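Putative ADP-Ribosyltransferase Scabin (Streptomyces scabiei 87.22, PDB 5EWY) is a putative toxin of a plant-pathogenic bacterium that probably transfers ADP-ribose from NAD+ to DNA, and is held here with an inhibitor. Local coordinates at residues D65-T70 and V145-G150; V116-D121 and V161-G166. All coordinates share one frame; numbering follows the deposited sequence.

Overall arrangement
The contacts involve helix 145-149 and strand 160-164, which follow each other in the chain, but at different depths. The centre of interaction 2 lies about 3 Å from the centre of the chain, and the contact is nearly all buried; it pairs strands 115-119 and 160-164 through a ladder of backbone hydrogen bonds, and one face of it receives the inhibitor. Interaction 1 is a surface contact whose centre lies about 14 Å from the centre of the chain, where a loop before strand 75-79 meets helix 145-149 through one threonine hydroxyl, a valine and a shared water. The two meet where Arg69 of segment 65-70 packs on Tyr120, Val161 and Phe163, and Trp68 reaches Pro164.

Interaction 1 of 2, residues D65-T70 and V145-G150; sequences DPVWRT and VNKTIG
Val67 and Thr148 form the centre of this contact, a surface packing of an extended loop across the short helix 145-149. The backbone N of Val67 donates a nearly straight hydrogen bond to Thr148 OG1, 2.9 Å long with an angle of 164° at the hydrogen. The same hydroxyl is also hydrogen-bonded back to the carbonyl O of Asp144, four residues earlier, so it links the loop to the residue just ahead of the helix. A chi1 of -59° sets OG1 beside the backbone N of Thr148 and CG2 anti to that N, where the methyl lies 3.6 Å from Asp65 O and close to Pro66 CA. The threonine thus meets the loop with both branches, one polar and one apolar.

Val67 has the largest share of buried surface, and its CB is directed toward the helix. Its two methyls divide the work: CG1 lies 3.7 Å from Lys147 CB and also touches CD, while CG2 sits 3.5 Å from Lys147 O. The valine and lysine side chains cross at about a right angle, and the lysine contributes only the aliphatic part of its chain, while its ammonium end turns off from the loop. A water extends the polar link, donating to Asp65 O at 2.7 Å and to Thr148 O at 2.9 Å.

Backbone hydrogen bonds between Val67 and Asp144 and between Arg69 and Gly142 hold the loop alongside strand 143-144, with Pro66 and Trp68 packed on Val143. On the helix side, Thr148 and Ile149 rest against Ile103 of helix 103-108, while Val145 touches Glu160 of strand 160-164.

Interaction 2 of 2, residues V116-D121 and V161-G166; sequences VSTTYD and VAFPGG. With 5TQ (4-(8-fluoranyl-6-oxidanylidene-1,3,4,5-tetrahydrobenzo[c][1,6]naphthyridin-2-yl)butanoic acid), chain B.
Tyr120 lays one face of its ring over Val161 CG2, a CH-pi contact 3.7 Å from methyl to ring centroid, and its hydroxyl is hydrogen-bonded to the carboxylate OD2 of Asp144. It flanks an antiparallel beta ladder between strands 115-119 and 160-164, in which Ser117-Thr118-Thr119 probably corresponds to the STS-type motif of ADP-ribosyltransferases, and Gln158 and Glu160 to their Q-x-E motif. Val116 with Phe163 and Thr118 with Val161 are hydrogen-bonded pairs; Ser117 with Ala162, between them, is non-hydrogen-bonded. A type II beta turn from Phe163 to Gly166 follows, and Phe163 O accepts from Val116 N and Gly166 N.

The face bearing Ser117 serves the pocket. Ser117 CB lies 3.4 Å from C04 of the inhibitor, and OG is hydrogen-bonded to Tyr106 and Glu160. The fluorine F20 comes 3.2 Å from Thr118 O and 3.7 Å from Thr119 CB. Thr119 OG1 accepts from Asp121 N in an ST turn, and also bonds to Gln158 O.

On the other face, Thr118 OG1 stands between its backbone N and carbonyl carbon (chi1 71°), in plane at the edge of the Phe163 ring, 3.5 Å from CE2; it donates to Val161 O at 2.8 Å, opposite Thr118 N across the carbonyl plane.

Interaction 1 of 2, residues D65-T70 and V145-G150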
loop_
_atom_site.group_PDB
_atom_site.type_symbol
_atom_site.label_atom_id
_atom_site.label_comp_id
_atom_site.label_asym_id
_atom_site.label_seq_id
_atom_site.Cartn_x
_atom_site.Cartn_y
_atom_site.Cartn_z
ATOM N N ASP A 65 -15.099 -11.034 -3.582
ATOM C CA ASP A 65 -14.592 -10.730 -4.910
ATOM C C ASP A 65 -13.975 -9.328 -4.921
ATOM O O ASP A 65 -14.657 -8.357 -4.562
ATOM C CB ASP A 65 -15.718 -10.816 -5.934
ATOM C CG ASP A 65 -16.165 -12.247 -6.191
ATOM O OD1 ASP A 65 -15.343 -13.173 -6.019
ATOM O OD2 ASP A 65 -17.339 -12.444 -6.568
ATOM N N PRO A 66 -12.704 -9.184 -5.292
ATOM C CA PRO A 66 -12.052 -7.879 -5.151
ATOM C C PRO A 66 -12.502 -6.904 -6.224
ATOM O O PRO A 66 -12.768 -7.274 -7.374
ATOM C CB PRO A 66 -10.562 -8.210 -5.301
ATOM C CG PRO A 66 -10.531 -9.425 -6.104
ATOM C CD PRO A 66 -11.745 -10.218 -5.716
ATOM N N VAL A 67 -12.642 -5.660 -5.807
ATOM C CA VAL A 67 -12.760 -4.539 -6.726
ATOM C C VAL A 67 -11.379 -3.905 -6.802
ATOM O O VAL A 67 -10.883 -3.329 -5.825
ATOM C CB VAL A 67 -13.823 -3.535 -6.267
ATOM C CG1 VAL A 67 -13.897 -2.385 -7.250
ATOM C CG2 VAL A 67 -15.167 -4.218 -6.130
ATOM N N TRP A 68 -10.731 -4.026 -7.956
ATOM C CA TRP A 68 -9.368 -3.544 -8.103
ATOM C C TRP A 68 -9.350 -2.049 -8.345
ATOM O O TRP A 68 -10.214 -1.508 -9.045
ATOM C CB TRP A 68 -8.710 -4.231 -9.296
ATOM C CG TRP A 68 -8.641 -5.706 -9.132
ATOM C CD1 TRP A 68 -9.509 -6.628 -9.632
ATOM C CD2 TRP A 68 -7.652 -6.436 -8.398
ATOM N NE1 TRP A 68 -9.120 -7.892 -9.256
ATOM C CE2 TRP A 68 -7.979 -7.802 -8.504
ATOM C CE3 TRP A 68 -6.519 -6.068 -7.667
ATOM C CZ2 TRP A 68 -7.215 -8.801 -7.899
ATOM C CZ3 TRP A 68 -5.757 -7.063 -7.078
ATOM C CH2 TRP A 68 -6.109 -8.408 -7.195
ATOM N N ARG A 69 -8.350 -1.401 -7.775
ATOM C CA ARG A 69 -8.105 0.009 -8.030
ATOM C C ARG A 69 -7.652 0.197 -9.474
ATOM O O ARG A 69 -6.802 -0.547 -9.978
ATOM C CB ARG A 69 -7.032 0.491 -7.065
ATOM C CG ARG A 69 -6.355 1.805 -7.460
ATOM C CD ARG A 69 -5.447 2.248 -6.335
ATOM N NE ARG A 69 -4.440 3.250 -6.704
ATOM C CZ ARG A 69 -3.254 2.947 -7.221
ATOM N NH1 ARG A 69 -2.372 3.900 -7.495
ATOM N NH2 ARG A 69 -2.954 1.695 -7.510
ATOM N N THR A 70 -8.246 1.172 -10.159
ATOM C CA THR A 70 -7.918 1.428 -11.553
ATOM C C THR A 70 -7.289 2.796 -11.746
ATOM O O THR A 70 -6.943 3.141 -12.881
ATOM C CB THR A 70 -9.148 1.267 -12.465
ATOM O OG1 THR A 70 -10.161 2.192 -12.069
ATOM C CG2 THR A 70 -9.695 -0.144 -12.372
ATOM N N VAL A 145 -10.269 -1.380 -0.777
ATOM C CA VAL A 145 -10.955 -2.045 0.323
ATOM C C VAL A 145 -12.399 -1.580 0.418
ATOM O O VAL A 145 -13.320 -2.394 0.511
ATOM C CB VAL A 145 -10.195 -1.845 1.641
ATOM C CG1 VAL A 145 -11.056 -2.276 2.857
ATOM C CG2 VAL A 145 -8.922 -2.652 1.636
ATOM N N ASN A 146 -12.623 -0.267 0.438
ATOM C CA ASN A 146 -13.988 0.215 0.626
ATOM C C ASN A 146 -14.890 -0.130 -0.558
ATOM O O ASN A 146 -16.093 -0.349 -0.370
ATOM C CB ASN A 146 -14.006 1.709 0.916
ATOM C CG ASN A 146 -13.439 2.040 2.269
ATOM O OD1 ASN A 146 -13.059 1.148 3.047
ATOM N ND2 ASN A 146 -13.374 3.324 2.572
ATOM N N LYS A 147 -14.339 -0.211 -1.773
ATOM C CA LYS A 147 -15.148 -0.645 -2.906
ATOM C C LYS A 147 -15.464 -2.130 -2.831
ATOM O O LYS A 147 -16.475 -2.577 -3.388
ATOM C CB LYS A 147 -14.439 -0.340 -4.227
ATOM C CG LYS A 147 -14.359 1.127 -4.566
ATOM C CD LYS A 147 -13.753 1.328 -5.949
ATOM C CE LYS A 147 -13.494 2.795 -6.254
ATOM N NZ LYS A 147 -14.726 3.612 -6.114
ATOM N N THR A 148 -14.606 -2.905 -2.172
ATOM C CA THR A 148 -14.760 -4.350 -2.047
ATOM C C THR A 148 -15.640 -4.752 -0.874
ATOM O O THR A 148 -16.470 -5.649 -1.028
ATOM C CB THR A 148 -13.369 -4.979 -1.908
ATOM O OG1 THR A 148 -12.599 -4.636 -3.064
ATOM C CG2 THR A 148 -13.425 -6.492 -1.776
ATOM N N ILE A 149 -15.495 -4.111 0.287
ATOM C CA ILE A 149 -16.274 -4.485 1.468
ATOM C C ILE A 149 -17.248 -3.405 1.920
ATOM O O ILE A 149 -17.938 -3.600 2.933
ATOM C CB ILE A 149 -15.389 -4.962 2.639
ATOM C CG1 ILE A 149 -14.592 -3.796 3.246
ATOM C CG2 ILE A 149 -14.484 -6.124 2.184
ATOM C CD1 ILE A 149 -13.852 -4.149 4.538
ATOM N N GLY A 150 -17.349 -2.290 1.206
ATOM C CA GLY A 150 -18.225 -1.209 1.610
ATOM C C GLY A 150 -17.485 -0.125 2.372
ATOM O O GLY A 150 -16.335 -0.280 2.792
HETATM O O HOH W 1 -16.823 -7.340 -3.395
#

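Interaction 2 of 2, residues V116-D121 and V161-G166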
loop_
_atom_site.group_PDB
_atom_site.type_symbol
_atom_site.label_atom_id
_atom_site.label_comp_id
_atom_site.label_asym_id
_atom_site.label_seq_id
_atom_site.Cartn_x
_atom_site.Cartn_y
_atom_site.Cartn_z
ATOM N N VAL A 116 -0.316 -6.258 1.613
ATOM C CA VAL A 116 0.332 -5.088 2.186
ATOM C C VAL A 116 -0.655 -3.934 2.105
ATOM O O VAL A 116 -1.111 -3.583 1.009
ATOM C CB VAL A 116 1.649 -4.743 1.479
ATOM C CG1 VAL A 116 2.199 -3.420 1.987
ATOM C CG2 VAL A 116 2.676 -5.854 1.705
ATOM N N SER A 117 -0.950 -3.329 3.248
ATOM C CA SER A 117 -1.912 -2.240 3.316
ATOM C C SER A 117 -1.262 -0.928 2.936
ATOM O O SER A 117 -0.153 -0.612 3.361
ATOM C CB SER A 117 -2.449 -2.083 4.727
ATOM O OG SER A 117 -3.206 -3.231 5.089
ATOM N N THR A 118 -1.995 -0.146 2.152
ATOM C CA THR A 118 -1.638 1.222 1.789
ATOM C C THR A 118 -2.913 2.036 1.894
ATOM O O THR A 118 -4.005 1.501 2.084
ATOM C CB THR A 118 -1.070 1.321 0.362
ATOM O OG1 THR A 118 -2.113 1.109 -0.598
ATOM C CG2 THR A 118 0.081 0.295 0.147
ATOM N N THR A 119 -2.783 3.346 1.700
ATOM C CA THR A 119 -3.937 4.225 1.780
ATOM C C THR A 119 -3.892 5.286 0.691
ATOM O O THR A 119 -2.828 5.746 0.292
ATOM C CB THR A 119 -4.020 4.896 3.181
ATOM O OG1 THR A 119 -5.111 5.804 3.233
ATOM C CG2 THR A 119 -2.747 5.610 3.534
ATOM N N TYR A 120 -5.084 5.750 0.326
ATOM C CA TYR A 120 -5.208 6.923 -0.515
ATOM C C TYR A 120 -4.894 8.214 0.232
ATOM O O TYR A 120 -4.713 9.258 -0.406
ATOM C CB TYR A 120 -6.650 7.033 -1.021
ATOM C CG TYR A 120 -7.118 6.001 -2.019
ATOM C CD1 TYR A 120 -6.686 6.033 -3.332
ATOM C CD2 TYR A 120 -8.097 5.069 -1.679
ATOM C CE1 TYR A 120 -7.156 5.134 -4.271
ATOM C CE2 TYR A 120 -8.562 4.150 -2.617
ATOM C CZ TYR A 120 -8.100 4.215 -3.915
ATOM O OH TYR A 120 -8.551 3.329 -4.869
ATOM N N ASP A 121 -4.829 8.179 1.562
ATOM C CA ASP A 121 -4.749 9.375 2.406
ATOM C C ASP A 121 -3.305 9.642 2.823
ATOM O O ASP A 121 -2.743 8.920 3.675
ATOM C CB ASP A 121 -5.634 9.144 3.631
ATOM C CG ASP A 121 -5.689 10.323 4.563
ATOM O OD1 ASP A 121 -5.071 11.365 4.292
ATOM O OD2 ASP A 121 -6.385 10.180 5.612
ATOM N N VAL A 161 -6.038 0.594 0.360
ATOM C CA VAL A 161 -5.803 -0.206 -0.834
ATOM C C VAL A 161 -4.869 -1.335 -0.405
ATOM O O VAL A 161 -3.759 -1.090 0.104
ATOM C CB VAL A 161 -5.199 0.628 -1.979
ATOM C CG1 VAL A 161 -4.888 -0.258 -3.196
ATOM C CG2 VAL A 161 -6.130 1.784 -2.380
ATOM N N ALA A 162 -5.315 -2.573 -0.596
ATOM C CA ALA A 162 -4.574 -3.745 -0.145
ATOM C C ALA A 162 -3.880 -4.412 -1.325
ATOM O O ALA A 162 -4.540 -4.825 -2.288
ATOM C CB ALA A 162 -5.520 -4.743 0.505
ATOM N N PHE A 163 -2.555 -4.544 -1.244
ATOM C CA PHE A 163 -1.776 -5.100 -2.342
ATOM C C PHE A 163 -1.516 -6.583 -2.121
ATOM O O PHE A 163 -0.685 -6.944 -1.269
ATOM C CB PHE A 163 -0.459 -4.339 -2.536
ATOM C CG PHE A 163 -0.650 -3.083 -3.315
ATOM C CD1 PHE A 163 -0.580 -3.091 -4.697
ATOM C CD2 PHE A 163 -1.013 -1.905 -2.673
ATOM C CE1 PHE A 163 -0.821 -1.941 -5.424
ATOM C CE2 PHE A 163 -1.265 -0.755 -3.385
ATOM C CZ PHE A 163 -1.175 -0.764 -4.762
ATOM N N PRO A 164 -2.203 -7.484 -2.824
ATOM C CA PRO A 164 -1.922 -8.920 -2.652
ATOM C C PRO A 164 -0.551 -9.260 -3.210
ATOM O O PRO A 164 -0.234 -8.927 -4.357
ATOM C CB PRO A 164 -3.039 -9.612 -3.440
ATOM C CG PRO A 164 -4.019 -8.525 -3.818
ATOM C CD PRO A 164 -3.217 -7.249 -3.860
ATOM N N GLY A 165 0.274 -9.896 -2.392
ATOM C CA GLY A 165 1.646 -10.154 -2.753
ATOM C C GLY A 165 2.571 -8.996 -2.488
ATOM O O GLY A 165 3.765 -9.094 -2.799
ATOM N N GLY A 166 2.064 -7.914 -1.912
ATOM C CA GLY A 166 2.882 -6.756 -1.622
ATOM C C GLY A 166 3.257 -5.970 -2.860
ATOM O O GLY A 166 2.533 -5.944 -3.856
HETATM N N12 5TQ B . -0.407 -1.994 9.941
HETATM C C13 5TQ B . 0.789 -1.406 9.974
HETATM C C15 5TQ B . -0.693 -3.165 10.831
HETATM C C17 5TQ B . 0.678 -5.187 10.124
HETATM C C01 5TQ B . -2.936 1.885 5.903
HETATM C C02 5TQ B . -4.216 1.349 5.875
HETATM C C03 5TQ B . -4.547 0.247 6.657
HETATM C C04 5TQ B . -3.578 -0.339 7.459
HETATM C C05 5TQ B . -2.276 0.197 7.523
HETATM C C06 5TQ B . -1.964 1.308 6.720
HETATM C C07 5TQ B . -0.627 1.884 6.784
HETATM C C08 5TQ B . -1.250 -0.387 8.353
HETATM C C09 5TQ B . 0.032 0.232 8.340
HETATM N N10 5TQ B . 0.308 1.308 7.562
HETATM C C11 5TQ B . -1.420 -1.494 9.197
HETATM C C14 5TQ B . 1.070 -0.346 9.175
HETATM C C16 5TQ B . 0.478 -4.086 11.146
HETATM C C18 5TQ B . 1.531 -4.714 8.965
HETATM O O19 5TQ B . -0.327 2.888 6.085
HETATM F F20 5TQ B . -5.142 1.914 5.099
HETATM O O21 5TQ B . 2.456 -5.455 8.542
HETATM O O22 5TQ B . 1.309 -3.602 8.452
#